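Local coordinates for protein nucleotidyltransferase (Thermus thermophilus HB8, PDB 1WWP) that is of unknown function but probably acts as a helical substrate-binding partner of a nucleotidyltransferase, at residues Gln28-Thr33 with Arg108-Val113; Leu62-Gly67 with Glu72-Ala77. All coordinates share one frame; numbering follows the deposited sequence.

Contact 1: residues Gln28-Thr33 with Arg108-Val113; sequences QRFEYT and RLMEQV
T33 and M110 meet through the methyl of one and the end of the other: T33 CG2 lies 3.7 Å from M110 CE and also 3.7 Å from M110 SE, so a single methyl rests against both terminal atoms of the selenomethionine. F30 supplies the second surface. Its CD1 is 4.1 Å from M110 CE, and because that methyl lies near the ring plane, it meets the ring's edge rather than a face. The F30 and M110 side chains cross at about a right angle. The backbones stand well apart, with the CA atoms of T33 and M110 8.8 Å from each other, and M110 spans the gap with a chain that bends at its end (chi3 -87°), turning CE toward both partners.

The threonine is set by its own helix. T33 OG1 donates to R29 O at 2.7 Å, while T33 N reaches the same oxygen from the other face of the carbonyl plane. The hydroxyl comes in above that plane, 38° out of it. With the hydroxyl tied back in this way, CG2 is anti to the backbone N and directed at M110. If T33 were a serine, SE and CE of M110 would probably lose the methyl they pack on, leaving the selenomethionine end freer to turn.

Around these three side chains, M80 touches both F30 and M110, F37 also packs on M110, and the F30 ring meets that of Y106. Helix 20-49 and helix 93-116 are thereby joined inside the all-helical bundle, while R29 reaches D24 of the second subunit in a salt bridge. Between the two segments, cohesion rests on methyl, selenium and aromatic carbon, with the polar group of T33 satisfied locally, which is consistent with an association that rests on burial rather than on directional bonds.

Contact 2: residues Leu62-Gly67 with Glu72-Ala77; sequences LAREVG and EEARLA
R64 lays the aliphatic part of its chain alongside the methyl of A74. R64 CD is 3.9 Å from A74 CB, R64 CB is 4.0 Å away and R64 CG 4.1 Å, so three successive carbons share one small partner at nearly equal range. Such even spacing indicates a chain running past the methyl rather than ending on it. CG is anti to the backbone N (chi1 174°), which carries the extended carbons across to the other helix; the bend at chi3 then swings the guanidinium round toward R75. An alanine at the facing position lets the backbones come close, and the CA atoms of R64 and A74 are 6.0 Å apart.

The two segments form the turn end of a helical hairpin: helix 56-66 stops, the chain reverses over a few residues, and helix 71-86 returns beside it. G67 ends the first helix in a Schellman motif, its N bonded to R64 O at 3.0 Å. The positive phi of G67, 100°, would drive any side chain against the preceding carbonyl oxygen, which accounts for a glycine there. On the second helix E73 OE1 accepts from R70 N, and E73 OE2 forms a salt bridge with R116, linking this turn to helix 93-116.

At the outer margin R64 NH1 and R75 NH2 are 3.9 Å apart. The two guanidinium planes differ by only 15°, yet the groups approach obliquely, and the chains themselves lie across one another at a slant. Like charges this near would be expected to repel mildly, and solvent at the exposed R75 probably screens them; both arginines also touch a neighbouring molecule in the crystal, where packing may influence their pose.

In the fold
Contact 1 is central, its centre about 4 Å from that of the chain, and all three of its touching residues are buried; contact 2 lies about 12 Å out and is partly open to solvent. Their centres are about 15 Å apart. Contact 1 joins helices distant in sequence, 20-49 and 93-116, whereas contact 2 closes a hairpin of consecutive helices, 56-66 and 71-86. The chemistry follows place: apolar and aromatic groups inside, an arginine chain alongside an alanine methyl with two positively charged ends near each other outside. They are coupled through L109, whose CD2 packs 3.9 Å from E73 CB and whose CG lies 4.0 Å from L76 CD1.

Contact 1: residues Gln28-Thr33 with Arg108-Val113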
loop_
_atom_site.group_PDB
_atom_site.type_symbol
_atom_site.label_atom_id
_atom_site.label_comp_id
_atom_site.label_asym_id
_atom_site.label_seq_id
_atom_site.Cartn_x
_atom_site.Cartn_y
_atom_site.Cartn_z
ATOM N N GLN A 28 -5.289 -2.390 -3.156
ATOM C CA GLN A 28 -5.374 -1.456 -2.047
ATOM C C GLN A 28 -6.197 -2.078 -0.916
ATOM O O GLN A 28 -5.812 -2.024 0.253
ATOM C CB GLN A 28 -6.024 -0.142 -2.517
ATOM C CG GLN A 28 -6.457 0.800 -1.391
ATOM C CD GLN A 28 -5.290 1.454 -0.647
ATOM O OE1 GLN A 28 -5.507 2.233 0.282
ATOM N NE2 GLN A 28 -4.058 1.145 -1.053
ATOM N N ARG A 29 -7.327 -2.682 -1.256
ATOM C CA ARG A 29 -8.182 -3.294 -0.238
ATOM C C ARG A 29 -7.514 -4.481 0.412
ATOM O O ARG A 29 -7.692 -4.734 1.599
ATOM C CB ARG A 29 -9.521 -3.706 -0.858
ATOM C CG ARG A 29 -10.305 -2.506 -1.366
ATOM C CD ARG A 29 -11.653 -2.866 -2.024
ATOM N NE ARG A 29 -12.342 -1.617 -2.343
ATOM C CZ ARG A 29 -13.550 -1.506 -2.888
ATOM N NH1 ARG A 29 -14.263 -2.584 -3.200
ATOM N NH2 ARG A 29 -14.036 -0.296 -3.130
ATOM N N PHE A 30 -6.761 -5.237 -0.370
ATOM C CA PHE A 30 -6.041 -6.363 0.200
ATOM C C PHE A 30 -5.087 -5.809 1.282
ATOM O O PHE A 30 -4.942 -6.380 2.368
ATOM C CB PHE A 30 -5.244 -7.063 -0.906
ATOM C CG PHE A 30 -4.130 -7.932 -0.394
ATOM C CD1 PHE A 30 -4.394 -9.006 0.444
ATOM C CD2 PHE A 30 -2.805 -7.656 -0.738
ATOM C CE1 PHE A 30 -3.349 -9.798 0.942
ATOM C CE2 PHE A 30 -1.744 -8.450 -0.240
ATOM C CZ PHE A 30 -2.021 -9.515 0.598
ATOM N N GLU A 31 -4.449 -4.686 0.975
ATOM C CA GLU A 31 -3.513 -4.079 1.915
ATOM C C GLU A 31 -4.152 -3.799 3.261
ATOM O O GLU A 31 -3.707 -4.333 4.281
ATOM C CB GLU A 31 -2.947 -2.781 1.338
ATOM C CG GLU A 31 -1.937 -2.984 0.210
ATOM C CD GLU A 31 -1.287 -1.676 -0.225
ATOM O OE1 GLU A 31 -0.214 -1.719 -0.861
ATOM O OE2 GLU A 31 -1.841 -0.596 0.066
ATOM N N TYR A 32 -5.208 -2.987 3.284
ATOM C CA TYR A 32 -5.814 -2.685 4.567
ATOM C C TYR A 32 -6.550 -3.846 5.211
ATOM O O TYR A 32 -6.747 -3.854 6.422
ATOM C CB TYR A 32 -6.690 -1.420 4.494
ATOM C CG TYR A 32 -7.938 -1.441 3.638
ATOM C CD1 TYR A 32 -9.033 -2.226 3.982
ATOM C CD2 TYR A 32 -8.065 -0.562 2.550
ATOM C CE1 TYR A 32 -10.246 -2.126 3.267
ATOM C CE2 TYR A 32 -9.260 -0.453 1.835
ATOM C CZ TYR A 32 -10.349 -1.230 2.200
ATOM O OH TYR A 32 -11.538 -1.078 1.516
ATOM N N THR A 33 -6.935 -4.840 4.417
ATOM C CA THR A 33 -7.594 -6.003 4.981
ATOM C C THR A 33 -6.543 -6.867 5.672
ATOM O O THR A 33 -6.780 -7.455 6.730
ATOM C CB THR A 33 -8.276 -6.856 3.885
ATOM O OG1 THR A 33 -9.347 -6.108 3.294
ATOM C CG2 THR A 33 -8.802 -8.166 4.486
ATOM N N ARG A 108 -10.597 -15.896 1.044
ATOM C CA ARG A 108 -11.230 -17.042 1.696
ATOM C C ARG A 108 -10.520 -17.396 3.001
ATOM O O ARG A 108 -11.163 -17.577 4.033
ATOM C CB ARG A 108 -11.222 -18.261 0.767
ATOM C CG ARG A 108 -11.934 -18.053 -0.568
ATOM C CD ARG A 108 -11.724 -19.242 -1.501
ATOM N NE ARG A 108 -12.128 -18.937 -2.871
ATOM C CZ ARG A 108 -13.383 -18.721 -3.256
ATOM N NH1 ARG A 108 -14.372 -18.780 -2.374
ATOM N NH2 ARG A 108 -13.649 -18.437 -4.524
ATOM N N LEU A 109 -9.195 -17.495 2.951
ATOM C CA LEU A 109 -8.411 -17.831 4.143
ATOM C C LEU A 109 -8.740 -16.888 5.303
ATOM O O LEU A 109 -9.032 -17.330 6.416
ATOM C CB LEU A 109 -6.914 -17.744 3.828
ATOM C CG LEU A 109 -5.864 -18.467 4.690
ATOM C CD1 LEU A 109 -4.836 -17.459 5.140
ATOM C CD2 LEU A 109 -6.498 -19.171 5.882
HETATM N N MSE A 110 -8.707 -15.586 5.035
HETATM C CA MSE A 110 -8.984 -14.602 6.067
HETATM C C MSE A 110 -10.393 -14.688 6.601
HETATM O O MSE A 110 -10.616 -14.523 7.804
HETATM C CB MSE A 110 -8.698 -13.189 5.553
HETATM C CG MSE A 110 -7.214 -12.953 5.277
HETATM SE SE MSE A 110 -6.646 -11.126 4.954
HETATM C CE MSE A 110 -6.927 -10.984 3.039
ATOM N N GLU A 111 -11.345 -14.943 5.710
ATOM C CA GLU A 111 -12.745 -15.054 6.096
ATOM C C GLU A 111 -12.924 -16.241 7.040
ATOM O O GLU A 111 -13.620 -16.154 8.046
ATOM C CB GLU A 111 -13.614 -15.239 4.845
ATOM C CG GLU A 111 -15.119 -15.244 5.104
ATOM C CD GLU A 111 -15.949 -15.291 3.820
ATOM O OE1 GLU A 111 -17.184 -15.117 3.912
ATOM O OE2 GLU A 111 -15.377 -15.503 2.725
ATOM N N GLN A 112 -12.276 -17.349 6.709
ATOM C CA GLN A 112 -12.365 -18.561 7.509
ATOM C C GLN A 112 -11.640 -18.438 8.839
ATOM O O GLN A 112 -12.122 -18.923 9.863
ATOM C CB GLN A 112 -11.787 -19.748 6.732
ATOM C CG GLN A 112 -12.680 -20.269 5.628
ATOM C CD GLN A 112 -12.038 -21.406 4.866
ATOM O OE1 GLN A 112 -11.490 -22.333 5.462
ATOM N NE2 GLN A 112 -12.105 -21.345 3.542
ATOM N N VAL A 113 -10.480 -17.797 8.833
ATOM C CA VAL A 113 -9.744 -17.660 10.084
ATOM C C VAL A 113 -10.502 -16.741 11.018
ATOM O O VAL A 113 -10.701 -17.071 12.174
ATOM C CB VAL A 113 -8.327 -17.109 9.857
ATOM C CG1 VAL A 113 -7.578 -17.014 11.199
ATOM C CG2 VAL A 113 -7.574 -18.023 8.908
#

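Contact 2: residues Leu62-Gly67 with Glu72-Ala77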
loop_
_atom_site.group_PDB
_atom_site.type_symbol
_atom_site.label_atom_id
_atom_site.label_comp_id
_atom_site.label_asym_id
_atom_site.label_seq_id
_atom_site.Cartn_x
_atom_site.Cartn_y
_atom_site.Cartn_z
ATOM N N LEU A 62 2.838 -18.269 15.319
ATOM C CA LEU A 62 2.183 -18.582 16.605
ATOM C C LEU A 62 0.757 -19.075 16.321
ATOM O O LEU A 62 0.287 -20.011 16.950
ATOM C CB LEU A 62 2.147 -17.339 17.520
ATOM C CG LEU A 62 3.531 -16.824 17.966
ATOM C CD1 LEU A 62 3.399 -15.442 18.589
ATOM C CD2 LEU A 62 4.171 -17.822 18.956
ATOM N N ALA A 63 0.067 -18.452 15.369
ATOM C CA ALA A 63 -1.278 -18.904 15.037
ATOM C C ALA A 63 -1.198 -20.380 14.611
ATOM O O ALA A 63 -2.062 -21.182 14.954
ATOM C CB ALA A 63 -1.855 -18.049 13.905
ATOM N N ARG A 64 -0.149 -20.734 13.874
ATOM C CA ARG A 64 0.030 -22.111 13.422
ATOM C C ARG A 64 0.268 -23.068 14.575
ATOM O O ARG A 64 -0.379 -24.107 14.670
ATOM C CB ARG A 64 1.215 -22.226 12.463
ATOM C CG ARG A 64 1.521 -23.683 12.071
ATOM C CD ARG A 64 2.767 -23.791 11.201
ATOM N NE ARG A 64 3.968 -23.425 11.944
ATOM C CZ ARG A 64 4.905 -22.607 11.483
ATOM N NH1 ARG A 64 4.777 -22.071 10.275
ATOM N NH2 ARG A 64 5.958 -22.308 12.235
ATOM N N GLU A 65 1.200 -22.729 15.459
ATOM C CA GLU A 65 1.471 -23.635 16.558
ATOM C C GLU A 65 0.274 -23.841 17.484
ATOM O O GLU A 65 0.093 -24.921 18.049
ATOM C CB GLU A 65 2.704 -23.178 17.357
ATOM C CG GLU A 65 2.675 -21.746 17.852
ATOM C CD GLU A 65 4.009 -21.314 18.463
ATOM O OE1 GLU A 65 5.024 -21.287 17.731
ATOM O OE2 GLU A 65 4.047 -21.005 19.676
ATOM N N VAL A 66 -0.549 -22.811 17.641
ATOM C CA VAL A 66 -1.696 -22.919 18.521
ATOM C C VAL A 66 -2.850 -23.650 17.843
ATOM O O VAL A 66 -3.823 -24.053 18.476
ATOM C CB VAL A 66 -2.090 -21.510 19.035
ATOM C CG1 VAL A 66 -3.456 -21.083 18.542
ATOM C CG2 VAL A 66 -2.046 -21.524 20.544
ATOM N N GLY A 67 -2.717 -23.830 16.538
ATOM C CA GLY A 67 -3.730 -24.546 15.794
ATOM C C GLY A 67 -4.718 -23.688 15.030
ATOM O O GLY A 67 -5.537 -24.219 14.278
ATOM N N GLU A 72 -1.005 -25.828 6.025
ATOM C CA GLU A 72 -1.248 -25.320 4.676
ATOM C C GLU A 72 -1.765 -23.880 4.700
ATOM O O GLU A 72 -1.352 -23.049 3.892
ATOM C CB GLU A 72 -2.240 -26.215 3.926
ATOM C CG GLU A 72 -2.463 -25.778 2.481
ATOM C CD GLU A 72 -3.357 -26.725 1.699
ATOM O OE1 GLU A 72 -4.529 -26.911 2.094
ATOM O OE2 GLU A 72 -2.884 -27.279 0.682
ATOM N N GLU A 73 -2.676 -23.588 5.621
ATOM C CA GLU A 73 -3.211 -22.235 5.738
ATOM C C GLU A 73 -2.045 -21.314 6.112
ATOM O O GLU A 73 -1.867 -20.238 5.526
ATOM C CB GLU A 73 -4.279 -22.173 6.830
ATOM C CG GLU A 73 -5.452 -23.110 6.638
ATOM C CD GLU A 73 -6.475 -22.989 7.757
ATOM O OE1 GLU A 73 -6.110 -23.226 8.929
ATOM O OE2 GLU A 73 -7.645 -22.653 7.466
ATOM N N ALA A 74 -1.246 -21.750 7.084
ATOM C CA ALA A 74 -0.092 -20.969 7.541
ATOM C C ALA A 74 0.776 -20.555 6.368
ATOM O O ALA A 74 1.070 -19.379 6.209
ATOM C CB ALA A 74 0.740 -21.768 8.555
ATOM N N ARG A 75 1.185 -21.515 5.534
ATOM C CA ARG A 75 2.022 -21.199 4.384
ATOM C C ARG A 75 1.344 -20.219 3.422
ATOM O O ARG A 75 1.982 -19.315 2.895
ATOM C CB ARG A 75 2.414 -22.483 3.642
ATOM C CG ARG A 75 3.445 -23.312 4.392
ATOM C CD ARG A 75 4.735 -22.510 4.568
ATOM N NE ARG A 75 5.502 -22.909 5.746
ATOM C CZ ARG A 75 6.586 -22.270 6.173
ATOM N NH1 ARG A 75 7.029 -21.207 5.516
ATOM N NH2 ARG A 75 7.221 -22.681 7.263
ATOM N N LEU A 76 0.049 -20.384 3.192
ATOM C CA LEU A 76 -0.651 -19.468 2.304
ATOM C C LEU A 76 -0.606 -18.071 2.960
ATOM O O LEU A 76 -0.513 -17.058 2.271
ATOM C CB LEU A 76 -2.099 -19.932 2.112
ATOM C CG LEU A 76 -2.866 -19.703 0.796
ATOM C CD1 LEU A 76 -4.196 -19.068 1.134
ATOM C CD2 LEU A 76 -2.089 -18.831 -0.181
ATOM N N ALA A 77 -0.666 -18.037 4.293
ATOM C CA ALA A 77 -0.613 -16.789 5.069
ATOM C C ALA A 77 0.746 -16.105 4.916
ATOM O O ALA A 77 0.825 -14.898 4.703
ATOM C CB ALA A 77 -0.877 -17.078 6.550
#